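Local coordinates for uncharacterized protein (Bombyx mori, PDB 5AZ0), which probably catalyses, as an aldo-keto reductase, the NAD(P)H-dependent reduction of aldehydes and ketones to alcohols, at residues 72-77 and 104-109; 138-143 and 316-321; 237-242 and 306-311. All blocks are in the same frame, centred on the assembly; numbering follows the deposited sequence.

Contacts 1 and 2 are buried, whereas contact 3 lies at the surface. All three involve loops that leave strands of the parallel barrel. Contacts 1 and 2 touch directly: Gln107 O and Ile142 N, 3.1 Å apart, make a probable hydrogen bond. Contacts 2 and 3 both use the long chain that follows helix 297-304, and the residues of contact 3 are nested within the loop closed by contact 2; their centres are about 25 Å apart. The chemistry shifts with position. Contact 1 combines a ring stack with polar bonds, contact 2 is wholly apolar across its segments, and contact 3 sets prolines on phenylalanine faces beside polar loop bonds.

Contact 1: residues 72-77 and 104-109; sequences AHFYRV and KVWQHY
Phe74 and Trp106 lie almost flat on one another: the phenyl ring and the six-membered ring of the indole form an offset stack, planes at 5° and centroids 3.6 Å apart. Both side chains have CG anti to the backbone N (chi1 -171° for Phe74, -161° for Trp106), which places the two rings face against face. Phe74 CB adds a CH-pi contact over the same indole face. The pile continues on both sides, since Gln107 NE2 sits over the other face of Trp106, and Arg76 NH1 lies over the far face of Phe74 while donating to Phe74 O at 2.8 Å. Trp106 NE1 is bonded to Met341 O. With an alanine at this position the Phe74 ring is likely to lose the flat surface it stacks on, and Met341 O the indole N-H. Beside the stack, the extended Lys104 chain runs past Ala72 CB, and its NZ donates to Tyr75 OH at 2.8 Å; Asp70 and Gln197 also hold NZ. Asp70, Tyr75, Lys104 and His137 are consistent with the Asp-Tyr-Lys-His catalytic tetrad of aldo-keto reductases. The backbones are joined by a weak bond from His73 N to Lys104 O, 3.3 Å, and water 1 links His73 ND1 to Trp106 N. The contact joins the end of strand 100-105 to the loop between strand 68-70 and helix 78-90, with His73 and Tyr109 reaching helix 112-126.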
loop_
_atom_site.group_PDB
_atom_site.type_symbol
_atom_site.label_atom_id
_atom_site.label_comp_id
_atom_site.label_asym_id
_atom_site.label_seq_id
_atom_site.Cartn_x
_atom_site.Cartn_y
_atom_site.Cartn_z
ATOM N N ALA A 72 0.793 5.554 7.059
ATOM C CA ALA A 72 1.692 6.585 6.516
ATOM C C ALA A 72 1.605 7.889 7.333
ATOM O O ALA A 72 0.588 8.148 7.846
ATOM C CB ALA A 72 1.362 6.875 5.046
ATOM N N HIS A 73 2.661 8.697 7.378
ATOM C CA HIS A 73 2.558 10.032 7.879
ATOM C C HIS A 73 1.375 10.780 7.278
ATOM O O HIS A 73 0.488 11.307 8.011
ATOM C CB HIS A 73 3.851 10.772 7.641
ATOM C CG HIS A 73 3.821 12.189 8.106
ATOM N ND1 HIS A 73 4.706 13.145 7.655
ATOM C CD2 HIS A 73 2.985 12.824 8.978
ATOM C CE1 HIS A 73 4.434 14.304 8.241
ATOM N NE2 HIS A 73 3.380 14.131 9.043
ATOM N N PHE A 74 1.283 10.730 5.949
ATOM C CA PHE A 74 0.180 11.391 5.249
ATOM C C PHE A 74 -1.232 10.992 5.644
ATOM O O PHE A 74 -2.141 11.710 5.345
ATOM C CB PHE A 74 0.350 11.199 3.732
ATOM C CG PHE A 74 -0.594 12.017 2.898
ATOM C CD1 PHE A 74 -0.430 13.390 2.814
ATOM C CD2 PHE A 74 -1.625 11.405 2.151
ATOM C CE1 PHE A 74 -1.310 14.176 2.028
ATOM C CE2 PHE A 74 -2.500 12.177 1.356
ATOM C CZ PHE A 74 -2.345 13.566 1.305
ATOM N N TYR A 75 -1.450 9.811 6.204
ATOM C CA TYR A 75 -2.799 9.364 6.500
ATOM C C TYR A 75 -3.411 9.913 7.795
ATOM O O TYR A 75 -4.569 9.633 8.084
ATOM C CB TYR A 75 -2.859 7.863 6.501
ATOM C CG TYR A 75 -2.384 7.157 5.215
ATOM C CD1 TYR A 75 -2.239 7.820 3.989
ATOM C CD2 TYR A 75 -2.108 5.811 5.262
ATOM C CE1 TYR A 75 -1.811 7.139 2.851
ATOM C CE2 TYR A 75 -1.689 5.119 4.140
ATOM C CZ TYR A 75 -1.543 5.760 2.933
ATOM O OH TYR A 75 -1.090 4.990 1.871
ATOM N N ARG A 76 -2.622 10.660 8.559
ATOM C CA ARG A 76 -3.064 11.496 9.672
ATOM C C ARG A 76 -3.323 10.708 10.939
ATOM O O ARG A 76 -3.294 11.282 11.970
ATOM C CB ARG A 76 -4.323 12.383 9.368
ATOM C CG ARG A 76 -4.063 13.631 8.511
ATOM C CD ARG A 76 -4.528 13.446 7.104
ATOM N NE ARG A 76 -4.619 14.704 6.382
ATOM C CZ ARG A 76 -4.094 14.961 5.175
ATOM N NH1 ARG A 76 -3.376 14.040 4.456
ATOM N NH2 ARG A 76 -4.301 16.167 4.645
ATOM N N VAL A 77 -3.505 9.410 10.851
ATOM C CA VAL A 77 -4.021 8.619 11.924
ATOM C C VAL A 77 -2.953 7.771 12.646
ATOM O O VAL A 77 -3.315 6.863 13.381
ATOM C CB VAL A 77 -5.179 7.706 11.408
ATOM C CG1 VAL A 77 -6.348 8.589 10.995
ATOM C CG2 VAL A 77 -4.753 6.781 10.230
ATOM N N LYS A 104 5.331 5.513 6.003
ATOM C CA LYS A 104 5.741 6.102 4.731
ATOM C C LYS A 104 6.125 7.586 4.924
ATOM O O LYS A 104 5.559 8.247 5.774
ATOM C CB LYS A 104 4.700 5.925 3.623
ATOM C CG LYS A 104 4.083 4.553 3.535
ATOM C CD LYS A 104 2.959 4.516 2.504
ATOM C CE LYS A 104 2.174 3.238 2.789
ATOM N NZ LYS A 104 0.937 3.128 2.037
ATOM N N VAL A 105 7.133 8.022 4.181
ATOM C CA VAL A 105 7.737 9.366 4.265
ATOM C C VAL A 105 7.238 10.103 3.026
ATOM O O VAL A 105 7.456 9.627 1.818
ATOM C CB VAL A 105 9.259 9.241 4.149
ATOM C CG1 VAL A 105 9.974 10.595 4.019
ATOM C CG2 VAL A 105 9.782 8.501 5.379
ATOM N N TRP A 106 6.684 11.287 3.262
ATOM C CA TRP A 106 6.092 12.087 2.215
ATOM C C TRP A 106 7.086 12.985 1.488
ATOM O O TRP A 106 8.313 13.026 1.822
ATOM C CB TRP A 106 4.944 12.901 2.861
ATOM C CG TRP A 106 3.864 13.490 1.957
ATOM C CD1 TRP A 106 3.639 14.830 1.742
ATOM C CD2 TRP A 106 2.843 12.798 1.222
ATOM N NE1 TRP A 106 2.562 15.010 0.903
ATOM C CE2 TRP A 106 2.035 13.801 0.574
ATOM C CE3 TRP A 106 2.535 11.463 1.020
ATOM C CZ2 TRP A 106 0.959 13.485 -0.240
ATOM C CZ3 TRP A 106 1.451 11.122 0.220
ATOM C CH2 TRP A 106 0.662 12.130 -0.412
ATOM N N GLN A 107 6.560 13.754 0.511
ATOM C CA GLN A 107 7.345 14.398 -0.585
ATOM C C GLN A 107 8.214 15.507 -0.134
ATOM O O GLN A 107 9.269 15.776 -0.761
ATOM C CB GLN A 107 6.432 14.933 -1.713
ATOM C CG GLN A 107 5.884 13.841 -2.630
ATOM C CD GLN A 107 4.903 12.882 -1.980
ATOM O OE1 GLN A 107 5.313 11.901 -1.383
ATOM N NE2 GLN A 107 3.624 13.099 -2.164
ATOM N N HIS A 108 7.864 16.095 1.021
ATOM C CA HIS A 108 8.745 17.152 1.590
ATOM C C HIS A 108 9.857 16.710 2.467
ATOM O O HIS A 108 10.647 17.552 2.940
ATOM C CB HIS A 108 7.932 18.274 2.229
ATOM C CG HIS A 108 7.089 17.862 3.382
ATOM N ND1 HIS A 108 6.043 16.993 3.259
ATOM C CD2 HIS A 108 7.078 18.280 4.676
ATOM C CE1 HIS A 108 5.427 16.874 4.426
ATOM N NE2 HIS A 108 6.022 17.664 5.290
ATOM N N TYR A 109 10.044 15.393 2.610
ATOM C CA TYR A 109 11.151 14.912 3.473
ATOM C C TYR A 109 12.114 14.087 2.622
ATOM O O TYR A 109 12.449 12.927 2.963
ATOM C CB TYR A 109 10.493 14.126 4.691
ATOM C CG TYR A 109 9.920 15.037 5.739
ATOM C CD1 TYR A 109 10.751 15.718 6.591
ATOM C CD2 TYR A 109 8.566 15.273 5.873
ATOM C CE1 TYR A 109 10.270 16.624 7.514
ATOM C CE2 TYR A 109 8.064 16.178 6.858
ATOM C CZ TYR A 109 8.916 16.843 7.645
ATOM O OH TYR A 109 8.482 17.716 8.628
HETATM O O HOH W 1 6.615 12.251 5.770
HETATM O O HOH W 2 3.500 9.750 4.070
#

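Contact 2: residues 138-143 and 316-321; sequences WPMSIS and LFWQPY
Trp318, with Phe317 CE1 over one face of its indole, has the largest share of this contact, meeting Trp138, Met140 and Ile142 of the 138-143 loop. Its benzo edge points at the face of Trp138 in an edge-to-face pair, the planes at 61° and CZ3 lying 3.5 Å from Trp138 CE2. Met140 is bent at chi2 (90°) and again at chi3, which brings its methyl up against the indole on the side opposite Phe317: CE is 3.4 Å from Trp318 CE3. Trp318 is thus held between an aromatic neighbour and a thioether methyl. At the pyrrole end, Trp318 CD1 is met by Ile142 CD1 at 3.6 Å. Trp318 also opens a type I turn, closed by Tyr321 N donating to Trp318 O, which brings Tyr321 alongside. The same Ile142 CD1 then makes a CH-pi contact over the Tyr321 face, 3.8 Å from the centroid and 20° off the normal, while the phenol OH bonds Gly146 O. No hydrogen bond crosses between the segments. The arrangement is a loop-to-loop seam of a TIM barrel, in which the loop after strand 133-136 packs on the long C-terminal loop; in aldo-keto reductases these two loops commonly border the substrate pocket.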
loop_
_atom_site.group_PDB
_atom_site.type_symbol
_atom_site.label_atom_id
_atom_site.label_comp_id
_atom_site.label_asym_id
_atom_site.label_seq_id
_atom_site.Cartn_x
_atom_site.Cartn_y
_atom_site.Cartn_z
ATOM N N TRP A 138 6.267 8.610 -2.523
ATOM C CA TRP A 138 6.330 8.911 -3.961
ATOM C C TRP A 138 7.717 9.270 -4.316
ATOM O O TRP A 138 8.476 9.702 -3.457
ATOM C CB TRP A 138 5.434 10.088 -4.353
ATOM C CG TRP A 138 4.028 9.787 -4.165
ATOM C CD1 TRP A 138 3.341 9.831 -3.004
ATOM C CD2 TRP A 138 3.084 9.378 -5.179
ATOM N NE1 TRP A 138 1.997 9.497 -3.226
ATOM C CE2 TRP A 138 1.836 9.184 -4.548
ATOM C CE3 TRP A 138 3.173 9.191 -6.560
ATOM C CZ2 TRP A 138 0.697 8.775 -5.240
ATOM C CZ3 TRP A 138 2.029 8.765 -7.268
ATOM C CH2 TRP A 138 0.810 8.560 -6.603
ATOM N N PRO A 139 8.082 9.107 -5.605
ATOM C CA PRO A 139 9.425 9.421 -6.051
ATOM C C PRO A 139 9.705 10.955 -6.183
ATOM O O PRO A 139 10.886 11.385 -6.261
ATOM C CB PRO A 139 9.521 8.656 -7.396
ATOM C CG PRO A 139 8.150 8.553 -7.859
ATOM C CD PRO A 139 7.295 8.420 -6.646
ATOM N N MET A 140 8.658 11.771 -6.192
ATOM C CA MET A 140 8.823 13.246 -6.321
ATOM C C MET A 140 9.277 13.851 -4.972
ATOM O O MET A 140 8.963 13.329 -3.892
ATOM C CB MET A 140 7.540 13.936 -6.779
ATOM C CG MET A 140 6.902 13.325 -7.994
ATOM S SD MET A 140 5.715 12.024 -7.689
ATOM C CE MET A 140 4.394 12.711 -6.703
ATOM N N SER A 141 10.027 14.935 -5.093
ATOM C CA SER A 141 10.500 15.757 -4.013
ATOM C C SER A 141 9.879 17.151 -4.173
ATOM O O SER A 141 10.293 17.903 -5.052
ATOM C CB SER A 141 11.993 15.853 -4.098
ATOM O OG SER A 141 12.432 16.581 -5.273
ATOM N N ILE A 142 8.897 17.438 -3.342
ATOM C CA ILE A 142 8.047 18.609 -3.394
ATOM C C ILE A 142 7.920 19.303 -2.021
ATOM O O ILE A 142 7.434 18.681 -1.046
ATOM C CB ILE A 142 6.619 18.235 -3.874
ATOM C CG1 ILE A 142 6.754 17.482 -5.217
ATOM C CG2 ILE A 142 5.738 19.473 -4.045
ATOM C CD1 ILE A 142 5.464 16.998 -5.795
ATOM N N SER A 143 8.249 20.604 -1.957
ATOM C CA SER A 143 8.096 21.372 -0.701
ATOM C C SER A 143 6.652 21.449 -0.280
ATOM O O SER A 143 5.715 21.166 -1.035
ATOM C CB SER A 143 8.707 22.801 -0.764
ATOM O OG SER A 143 7.770 23.704 -1.363
ATOM N N LEU A 316 -3.285 14.312 -11.031
ATOM C CA LEU A 316 -2.846 15.154 -12.174
ATOM C C LEU A 316 -2.065 16.343 -11.751
ATOM O O LEU A 316 -1.119 16.710 -12.442
ATOM C CB LEU A 316 -4.046 15.574 -13.048
ATOM C CG LEU A 316 -4.615 14.318 -13.759
ATOM C CD1 LEU A 316 -6.066 14.523 -14.165
ATOM C CD2 LEU A 316 -3.724 13.817 -14.925
ATOM N N PHE A 317 -2.375 16.900 -10.571
ATOM C CA PHE A 317 -1.541 17.995 -9.974
ATOM C C PHE A 317 -0.069 17.688 -9.803
ATOM O O PHE A 317 0.689 18.608 -9.700
ATOM C CB PHE A 317 -2.101 18.497 -8.651
ATOM C CG PHE A 317 -2.589 17.407 -7.741
ATOM C CD1 PHE A 317 -1.706 16.746 -6.891
ATOM C CD2 PHE A 317 -3.919 17.076 -7.709
ATOM C CE1 PHE A 317 -2.161 15.732 -6.058
ATOM C CE2 PHE A 317 -4.375 16.069 -6.885
ATOM C CZ PHE A 317 -3.486 15.378 -6.062
ATOM N N TRP A 318 0.364 16.400 -9.835
ATOM C CA TRP A 318 1.804 16.131 -9.762
ATOM C C TRP A 318 2.514 15.917 -11.070
ATOM O O TRP A 318 3.753 15.833 -11.071
ATOM C CB TRP A 318 2.067 14.927 -8.804
ATOM C CG TRP A 318 1.823 15.263 -7.330
ATOM C CD1 TRP A 318 2.041 16.477 -6.701
ATOM C CD2 TRP A 318 1.355 14.375 -6.311
ATOM N NE1 TRP A 318 1.737 16.378 -5.363
ATOM C CE2 TRP A 318 1.311 15.114 -5.091
ATOM C CE3 TRP A 318 1.012 13.028 -6.290
ATOM C CZ2 TRP A 318 0.918 14.552 -3.892
ATOM C CZ3 TRP A 318 0.613 12.451 -5.063
ATOM C CH2 TRP A 318 0.576 13.240 -3.875
ATOM N N GLN A 319 1.779 15.859 -12.191
ATOM C CA GLN A 319 2.437 15.687 -13.546
ATOM C C GLN A 319 3.608 16.570 -13.858
ATOM O O GLN A 319 4.598 16.065 -14.377
ATOM C CB GLN A 319 1.484 15.801 -14.727
ATOM C CG GLN A 319 0.334 14.800 -14.716
ATOM C CD GLN A 319 -0.364 14.629 -16.081
ATOM O OE1 GLN A 319 -0.922 13.563 -16.371
ATOM N NE2 GLN A 319 -0.367 15.693 -16.895
ATOM N N PRO A 320 3.543 17.872 -13.520
ATOM C CA PRO A 320 4.701 18.757 -13.850
ATOM C C PRO A 320 5.957 18.555 -13.008
ATOM O O PRO A 320 6.976 19.212 -13.283
ATOM C CB PRO A 320 4.180 20.180 -13.590
ATOM C CG PRO A 320 2.762 20.043 -13.218
ATOM C CD PRO A 320 2.416 18.602 -12.931
ATOM N N TYR A 321 5.935 17.666 -11.993
ATOM C CA TYR A 321 7.128 17.532 -11.093
ATOM C C TYR A 321 8.091 16.545 -11.629
ATOM O O TYR A 321 7.706 15.549 -12.199
ATOM C CB TYR A 321 6.657 17.199 -9.644
ATOM C CG TYR A 321 5.953 18.391 -9.062
ATOM C CD1 TYR A 321 4.644 18.595 -9.284
ATOM C CD2 TYR A 321 6.671 19.340 -8.311
ATOM C CE1 TYR A 321 4.024 19.748 -8.829
ATOM C CE2 TYR A 321 6.083 20.488 -7.826
ATOM C CZ TYR A 321 4.773 20.694 -8.097
ATOM O OH TYR A 321 4.166 21.820 -7.612
#

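Contact 3: residues 237-242 and 306-311; sequences NSPEPK and FDNGFR. With ACT (acetate ion), chain G; ACT (acetate ion), chain D; EDO (1,2-ethanediol), chain C.
Lys242 NZ is gripped by two carbonyl oxygens, Pro239 O and Thr228 O, and the first of these ties Lys242 back to its own loop. Pro239 O accepts at 2.6 Å with the donor tilted 34° from the carbonyl plane. Ser238 OG also lies beside NZ, but at 2.5 Å the distance is suspiciously short and its detail doubtful. The chain of Lys242 thus curls back over its own segment. Nearby, Lys242 N donates to Glu240 OE1 at 3.1 Å, approaching from above the carboxylate plane; the same oxygen also takes a bond from Asn245.

Across the contact the meeting is apolar, with two prolines each laid on a ring. Pro239 CD stands over the centre of Phe310, 3.7 Å from the centroid, and Pro239 CG touches Phe310 CG. Phe310 has CG anti to the backbone N (chi1 -173°), which carries its ring to the proline. On the opposite face rests the methyl of an acetate, probably from the crystallisation liquor, its CH3 3.3 Å from Phe310 CE2; an oxygen of this ion accepts from Arg311 N. Pro241, preceded by a cis peptide bond, sets CG over the centre of the Phe306 ring at 3.9 Å from the centroid, only 3° off the normal.

Between the two pairs, Asn308 forms an Asx turn: its OD1 accepts from Phe310 N at 2.9 Å, while its ND2 lies against Pro239 CB at 3.4 Å. Asn203 bridges the two segments from outside, its ND2 bonding both Glu240 O and Phe306 O. The whole is a surface seam between the loop after strand 219-223, the seventh strand of the (beta/alpha)8 barrel, and the C-terminal chain following helix 297-304, two of the long loops that elaborate the barrel in aldo-keto reductases.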
loop_
_atom_site.group_PDB
_atom_site.type_symbol
_atom_site.label_atom_id
_atom_site.label_comp_id
_atom_site.label_asym_id
_atom_site.label_seq_id
_atom_site.Cartn_x
_atom_site.Cartn_y
_atom_site.Cartn_z
ATOM N N ASN A 237 -18.088 6.649 -15.513
ATOM C CA ASN A 237 -17.984 5.902 -16.779
ATOM C C ASN A 237 -16.775 4.961 -16.716
ATOM O O ASN A 237 -16.030 4.774 -17.673
ATOM C CB ASN A 237 -17.872 6.858 -17.980
ATOM C CG ASN A 237 -19.195 7.042 -18.715
ATOM O OD1 ASN A 237 -19.839 6.062 -19.128
ATOM N ND2 ASN A 237 -19.598 8.300 -18.904
ATOM N N SER A 238 -16.606 4.337 -15.571
ATOM C CA SER A 238 -15.416 3.600 -15.277
ATOM C C SER A 238 -15.667 2.197 -15.792
ATOM O O SER A 238 -16.801 1.785 -15.969
ATOM C CB SER A 238 -15.195 3.603 -13.761
ATOM O OG SER A 238 -16.295 2.959 -13.092
ATOM N N PRO A 239 -14.605 1.438 -16.012
ATOM C CA PRO A 239 -14.806 0.204 -16.763
ATOM C C PRO A 239 -15.357 -0.930 -15.935
ATOM O O PRO A 239 -15.330 -0.859 -14.714
ATOM C CB PRO A 239 -13.385 -0.164 -17.233
ATOM C CG PRO A 239 -12.436 0.721 -16.499
ATOM C CD PRO A 239 -13.203 1.637 -15.595
ATOM N N GLU A 240 -15.819 -1.975 -16.623
ATOM C CA GLU A 240 -16.101 -3.253 -16.016
ATOM C C GLU A 240 -14.765 -3.851 -15.481
ATOM O O GLU A 240 -13.705 -3.523 -16.008
ATOM C CB GLU A 240 -16.736 -4.192 -17.039
ATOM C CG GLU A 240 -18.174 -3.820 -17.436
ATOM C CD GLU A 240 -19.173 -3.971 -16.286
ATOM O OE1 GLU A 240 -19.108 -4.960 -15.492
ATOM O OE2 GLU A 240 -19.997 -3.051 -16.193
ATOM N N PRO A 241 -14.799 -4.715 -14.475
ATOM C CA PRO A 241 -16.002 -5.223 -13.831
ATOM C C PRO A 241 -16.591 -4.336 -12.750
ATOM O O PRO A 241 -15.847 -3.718 -11.945
ATOM C CB PRO A 241 -15.505 -6.484 -13.160
ATOM C CG PRO A 241 -14.070 -6.207 -12.839
ATOM C CD PRO A 241 -13.595 -5.096 -13.726
ATOM N N LYS A 242 -17.927 -4.298 -12.746
ATOM C CA LYS A 242 -18.721 -3.793 -11.619
ATOM C C LYS A 242 -19.079 -4.935 -10.740
ATOM O O LYS A 242 -18.794 -6.078 -11.079
ATOM C CB LYS A 242 -19.942 -2.996 -12.109
ATOM C CG LYS A 242 -19.582 -1.652 -12.754
ATOM C CD LYS A 242 -18.299 -1.000 -12.160
ATOM C CE LYS A 242 -17.838 0.291 -12.846
ATOM N NZ LYS A 242 -16.361 0.455 -12.664
ATOM N N PHE A 306 -9.937 -8.302 -18.169
ATOM C CA PHE A 306 -10.347 -6.966 -17.702
ATOM C C PHE A 306 -9.271 -5.889 -17.787
ATOM O O PHE A 306 -9.569 -4.713 -17.647
ATOM C CB PHE A 306 -10.863 -7.086 -16.282
ATOM C CG PHE A 306 -12.189 -7.789 -16.172
ATOM C CD1 PHE A 306 -13.342 -7.214 -16.741
ATOM C CD2 PHE A 306 -12.305 -8.982 -15.454
ATOM C CE1 PHE A 306 -14.586 -7.827 -16.642
ATOM C CE2 PHE A 306 -13.556 -9.607 -15.328
ATOM C CZ PHE A 306 -14.693 -9.023 -15.935
ATOM N N ASP A 307 -8.017 -6.282 -17.961
ATOM C CA ASP A 307 -6.899 -5.336 -17.966
ATOM C C ASP A 307 -6.985 -4.364 -19.156
ATOM O O ASP A 307 -7.064 -4.830 -20.267
ATOM C CB ASP A 307 -5.596 -6.115 -18.108
ATOM C CG ASP A 307 -4.348 -5.230 -17.932
ATOM O OD1 ASP A 307 -4.381 -4.164 -17.308
ATOM O OD2 ASP A 307 -3.302 -5.657 -18.386
ATOM N N ASN A 308 -6.996 -3.055 -18.926
ATOM C CA ASN A 308 -7.133 -2.080 -19.996
ATOM C C ASN A 308 -6.410 -0.775 -19.734
ATOM O O ASN A 308 -6.688 0.231 -20.392
ATOM C CB ASN A 308 -8.615 -1.776 -20.168
ATOM C CG ASN A 308 -9.209 -1.200 -18.900
ATOM O OD1 ASN A 308 -8.491 -0.786 -18.029
ATOM N ND2 ASN A 308 -10.509 -1.193 -18.795
ATOM N N GLY A 309 -5.515 -0.750 -18.748
ATOM C CA GLY A 309 -4.760 0.435 -18.484
ATOM C C GLY A 309 -5.467 1.554 -17.733
ATOM O O GLY A 309 -4.841 2.576 -17.509
ATOM N N PHE A 310 -6.697 1.362 -17.285
ATOM C CA PHE A 310 -7.420 2.401 -16.530
ATOM C C PHE A 310 -6.867 2.532 -15.070
ATOM O O PHE A 310 -6.952 1.589 -14.276
ATOM C CB PHE A 310 -8.917 2.037 -16.453
ATOM C CG PHE A 310 -9.761 3.127 -15.851
ATOM C CD1 PHE A 310 -9.930 3.228 -14.463
ATOM C CD2 PHE A 310 -10.390 4.083 -16.671
ATOM C CE1 PHE A 310 -10.660 4.295 -13.900
ATOM C CE2 PHE A 310 -11.141 5.139 -16.120
ATOM C CZ PHE A 310 -11.278 5.249 -14.736
ATOM N N ARG A 311 -6.314 3.685 -14.740
ATOM C CA ARG A 311 -5.616 3.914 -13.485
ATOM C C ARG A 311 -6.573 4.681 -12.556
ATOM O O ARG A 311 -6.996 5.796 -12.851
ATOM C CB ARG A 311 -4.362 4.707 -13.770
ATOM C CG ARG A 311 -3.507 4.898 -12.544
ATOM C CD ARG A 311 -2.322 5.728 -12.893
ATOM N NE ARG A 311 -1.359 4.990 -13.695
ATOM C CZ ARG A 311 -0.501 4.084 -13.230
ATOM N NH1 ARG A 311 -0.464 3.755 -11.913
ATOM N NH2 ARG A 311 0.345 3.481 -14.095
HETATM C C ACT G . -6.797 6.818 -16.100
HETATM O O ACT G . -6.080 5.977 -16.751
HETATM O OXT ACT G . -6.421 7.702 -15.269
HETATM C CH3 ACT G . -8.249 6.740 -16.259
HETATM C C ACT D . 3.398 2.826 -11.228
HETATM O O ACT D . 2.168 2.623 -10.762
HETATM O OXT ACT D . 4.442 2.994 -10.536
HETATM C CH3 ACT D . 3.747 2.895 -12.688
HETATM C C1 EDO C . -1.375 -10.099 -17.087
HETATM O O1 EDO C . -0.956 -10.701 -15.831
HETATM C C2 EDO C . -2.737 -9.538 -16.698
HETATM O O2 EDO C . -3.285 -8.613 -17.628
#